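Local coordinates for protein AvrRxo1-ORF1 (Xanthomonas oryzae pv. oryzicola, PDB 4Z8T) that is a type III effector that binds its partner AvrRxo1-ORF2 and, through a polynucleotide kinase domain related to zeta toxins, probably acts as a kinase, at residues A[34-39]-A[112-117]; A[110-113]-A[118-121]. All coordinates share one frame; numbering follows the deposited sequence.

Interaction 1: residues A[34-39]-A[112-117]; sequences PERRKL and AKSETG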
# COMPACT_ATOMS: atom_id res chain seq x y z
N PRO A 34 -26.71 25.80 -39.28
CA PRO A 34 -27.76 24.91 -39.77
C PRO A 34 -27.29 23.50 -40.13
O PRO A 34 -27.98 22.54 -39.79
CB PRO A 34 -28.29 25.63 -41.03
CG PRO A 34 -27.55 26.96 -41.09
CD PRO A 34 -26.91 27.17 -39.76
N GLU A 35 -26.14 23.38 -40.80
CA GLU A 35 -25.65 22.05 -41.15
C GLU A 35 -25.33 21.25 -39.90
O GLU A 35 -25.58 20.04 -39.85
CB GLU A 35 -24.39 22.13 -42.02
CG GLU A 35 -24.61 22.72 -43.40
CD GLU A 35 -24.46 24.22 -43.42
OE1 GLU A 35 -24.52 24.86 -42.34
OE2 GLU A 35 -24.28 24.78 -44.52
N ARG A 36 -24.78 21.92 -38.90
CA ARG A 36 -24.39 21.22 -37.68
C ARG A 36 -25.63 20.85 -36.89
O ARG A 36 -25.69 19.78 -36.28
CB ARG A 36 -23.44 22.06 -36.83
CG ARG A 36 -22.59 21.21 -35.89
CD ARG A 36 -21.62 20.35 -36.67
NE ARG A 36 -20.71 19.60 -35.79
CZ ARG A 36 -19.73 18.83 -36.25
NH1 ARG A 36 -19.55 18.73 -37.56
NH2 ARG A 36 -18.92 18.18 -35.42
N ARG A 37 -26.61 21.74 -36.91
CA ARG A 37 -27.92 21.50 -36.32
C ARG A 37 -28.53 20.23 -36.91
O ARG A 37 -29.08 19.40 -36.19
CB ARG A 37 -28.81 22.71 -36.61
CG ARG A 37 -29.98 22.93 -35.67
CD ARG A 37 -30.37 24.41 -35.62
NE ARG A 37 -30.43 25.04 -36.93
CZ ARG A 37 -29.98 26.27 -37.18
NH1 ARG A 37 -29.43 27.00 -36.22
NH2 ARG A 37 -30.07 26.77 -38.41
N LYS A 38 -28.40 20.08 -38.23
CA LYS A 38 -28.92 18.90 -38.91
C LYS A 38 -28.20 17.63 -38.48
O LYS A 38 -28.83 16.58 -38.31
CB LYS A 38 -28.83 19.07 -40.43
CG LYS A 38 -29.78 20.10 -41.02
CD LYS A 38 -29.62 20.14 -42.55
CE LYS A 38 -30.20 21.41 -43.17
NZ LYS A 38 -31.68 21.44 -43.17
N LEU A 39 -26.88 17.71 -38.34
CA LEU A 39 -26.09 16.56 -37.89
C LEU A 39 -26.52 16.15 -36.49
O LEU A 39 -26.67 14.95 -36.20
CB LEU A 39 -24.59 16.90 -37.90
CG LEU A 39 -23.65 15.80 -37.41
CD1 LEU A 39 -23.85 14.52 -38.21
CD2 LEU A 39 -22.19 16.26 -37.49
N ALA A 112 -16.56 13.59 -35.07
CA ALA A 112 -15.18 13.74 -35.52
C ALA A 112 -15.05 13.56 -37.03
O ALA A 112 -14.18 14.19 -37.65
CB ALA A 112 -14.26 12.76 -34.79
N LYS A 113 -15.90 12.72 -37.61
CA LYS A 113 -15.88 12.53 -39.06
C LYS A 113 -16.71 13.60 -39.78
O LYS A 113 -16.39 13.97 -40.91
CB LYS A 113 -16.28 11.10 -39.47
CG LYS A 113 -17.71 10.71 -39.17
CD LYS A 113 -18.04 9.26 -39.62
CE LYS A 113 -19.55 9.04 -39.77
NZ LYS A 113 -19.94 7.70 -40.28
N SER A 114 -17.77 14.09 -39.13
CA SER A 114 -18.59 15.18 -39.68
C SER A 114 -19.16 14.85 -41.07
O SER A 114 -19.27 15.74 -41.93
CB SER A 114 -17.79 16.48 -39.72
OG SER A 114 -17.45 16.92 -38.41
N GLU A 115 -19.51 13.58 -41.27
CA GLU A 115 -20.08 13.07 -42.52
C GLU A 115 -19.16 13.20 -43.72
O GLU A 115 -19.60 13.05 -44.87
CB GLU A 115 -21.43 13.73 -42.82
CG GLU A 115 -22.48 13.54 -41.74
CD GLU A 115 -23.81 14.17 -42.08
OE1 GLU A 115 -23.83 15.20 -42.80
OE2 GLU A 115 -24.85 13.62 -41.66
N THR A 116 -17.87 13.46 -43.47
CA THR A 116 -16.91 13.63 -44.56
C THR A 116 -16.25 12.33 -44.99
O THR A 116 -15.64 12.28 -46.06
CB THR A 116 -15.80 14.63 -44.21
OG1 THR A 116 -14.88 14.03 -43.29
CG2 THR A 116 -16.38 15.90 -43.62
N GLY A 117 -16.35 11.30 -44.16
CA GLY A 117 -15.77 10.01 -44.49
C GLY A 117 -14.45 9.70 -43.81
O GLY A 117 -13.93 8.58 -43.94
O HOH W 1 -25.37 17.99 -41.78
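Arg36 and Leu39, three residues apart on one side of helix 34-60, meet Ser114 and Glu115 in the turn that ends helix 108-113. Before them in sequence, Glu35 O accepts the amide of Leu39, as helix geometry demands, and has a water 2.8 Å away. The water lies between Glu35 O and Glu115 OE1, with at most a weak link to the latter, at 3.3 Å. Arg36 then supplies the polar link. Its chain bends at chi2 (67°), and NH1 donates to Ser114 OG at 2.9 Å, with the N-H...O angle at 173° and the oxygen almost in the guanidinium plane. Serine suits the place because its hydroxyl takes this proton and gives its own to the carbonyl of Leu111, which also accepts from Arg36 NH2. Glu129 pairs with NE and Tyr10 adds a cation-pi contact, so a long, buried arginine is gripped at several points. Its positive charge near the C-terminal end of helix 108-113 would probably be favourable there. Leu39 CD2 lies 3.6 Å above the plane of the Arg36 guanidinium, toward its rim, while Leu39 CD1 lies 3.7 Å from Glu115 OE2. Leu39 and Glu115 run alongside one another, pointing opposite ways, and the same OE2 pairs with Lys42, one turn further along helix 34-60. Ser114 and Glu115 both have positive phi, forming the middle of a type I' turn in which Lys113 O accepts the amide of Thr116. Thr116 OG1 donates to the same Lys113 O, at 2.8 Å. The contact thus lays the first turns of helix 34-60 against the C-terminal end of helix 108-113, with helices 6-10 and 123-141 reaching in beside them.

Interaction 2: residues A[110-113]-A[118-121]; sequences SLAK and AKIF
The backbone of 118-121 doubles back past the last turn of helix 108-113, where Ala112 O accepts Ile120 N at 3.0 Å and, more weakly, Phe121 N at 3.3 Å. The first bond is fairly straight at 167°, though its donor stands 35° out of the carbonyl plane. Beside it, Lys113 CA lies 3.2 Å from Ala118 O in a CA-H...O contact. Ala112 suits a place where backbones come so close: its methyl carbon CB lies just 3.4 Å from Phe121 O. The helix ends at a residue with positive phi, Ser114, after which the chain turns back and its amides supply Ala112 O with the partners a continuing helix would have given, here within the zeta toxin-like part of the sequence. Phe121 points CB toward the helix and turns its ring so that the edge at CD2 meets Leu111 O in plane, 3.7 Å away. CD1 of Ile120 lies over the centre of the Phe121 ring, 3.2 Å above its plane; this close packing goes with a chi2 of 98° in the isoleucine, away from a staggered value. The ring sits in a largely enclosed setting, with Ile9 and Val126 among its neighbours, that suits a large aromatic. Lys119, by contrast, brushes Ala112 with its CG and sends its extended chain away to Pro201 O, which accepts from NZ.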
# COMPACT_ATOMS: atom_id res chain seq x y z
N SER A 110 -18.83 10.05 -34.86
CA SER A 110 -19.66 10.73 -35.86
C SER A 110 -19.33 12.21 -35.93
O SER A 110 -19.25 12.79 -37.02
CB SER A 110 -21.15 10.52 -35.59
OG SER A 110 -21.54 9.19 -35.87
N LEU A 111 -19.17 12.84 -34.77
CA LEU A 111 -18.87 14.28 -34.77
C LEU A 111 -17.48 14.52 -35.33
O LEU A 111 -17.23 15.53 -36.01
CB LEU A 111 -18.96 14.84 -33.36
CG LEU A 111 -20.37 14.83 -32.77
CD1 LEU A 111 -20.33 15.28 -31.32
CD2 LEU A 111 -21.29 15.74 -33.59
N ALA A 112 -16.56 13.59 -35.07
CA ALA A 112 -15.18 13.74 -35.52
C ALA A 112 -15.05 13.56 -37.03
O ALA A 112 -14.18 14.19 -37.65
CB ALA A 112 -14.26 12.76 -34.79
N LYS A 113 -15.90 12.72 -37.61
CA LYS A 113 -15.88 12.53 -39.06
C LYS A 113 -16.71 13.60 -39.78
O LYS A 113 -16.39 13.97 -40.91
CB LYS A 113 -16.28 11.10 -39.47
CG LYS A 113 -17.71 10.71 -39.17
CD LYS A 113 -18.04 9.26 -39.62
CE LYS A 113 -19.55 9.04 -39.77
NZ LYS A 113 -19.94 7.70 -40.28
N ALA A 118 -13.90 10.68 -43.09
CA ALA A 118 -12.65 10.49 -42.37
C ALA A 118 -12.67 11.32 -41.11
O ALA A 118 -13.34 12.36 -41.06
CB ALA A 118 -11.45 10.87 -43.24
N LYS A 119 -11.95 10.87 -40.08
CA LYS A 119 -11.87 11.64 -38.84
C LYS A 119 -10.95 12.83 -39.05
O LYS A 119 -9.77 12.67 -39.38
CB LYS A 119 -11.31 10.78 -37.69
CG LYS A 119 -12.28 9.76 -37.13
CD LYS A 119 -11.63 8.96 -36.00
CE LYS A 119 -12.62 8.00 -35.36
NZ LYS A 119 -12.03 7.29 -34.18
N ILE A 120 -11.49 14.02 -38.85
CA ILE A 120 -10.70 15.22 -39.02
C ILE A 120 -10.61 16.08 -37.76
O ILE A 120 -9.81 17.03 -37.70
CB ILE A 120 -11.20 16.02 -40.22
CG1 ILE A 120 -12.69 16.30 -40.08
CG2 ILE A 120 -10.96 15.24 -41.50
CD1 ILE A 120 -12.97 17.66 -39.54
N PHE A 121 -11.42 15.76 -36.76
CA PHE A 121 -11.32 16.40 -35.45
C PHE A 121 -10.88 15.37 -34.41
O PHE A 121 -11.20 14.19 -34.53
CB PHE A 121 -12.68 16.95 -35.01
CG PHE A 121 -13.21 18.05 -35.88
CD1 PHE A 121 -12.47 19.20 -36.10
CD2 PHE A 121 -14.47 17.94 -36.46
CE1 PHE A 121 -12.98 20.22 -36.90
CE2 PHE A 121 -14.98 18.96 -37.26
CZ PHE A 121 -14.24 20.10 -37.48

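In the fold
After the short helices 6-10 and 22-27 the chain enters helix 34-60, the first partner of interaction 1, which closes a long loop of 72 residues, including strand 66-71 and what is probably the P-loop, by bringing 112-117 back to 34-39. Interaction 2 closes a short loop of four residues, from helix 108-113 to the chain leading into helix 123-141. The two closures cross rather than nest: they share Ala112 and Lys113, and the second starts before the first ends. With centres 9 Å apart they also touch, for Leu39 packs on Leu111 and Ser114 OG packs near CE2 of Phe121. Together they tie helices 34-60, 108-113 and 123-141 to the N-terminal helix 6-10.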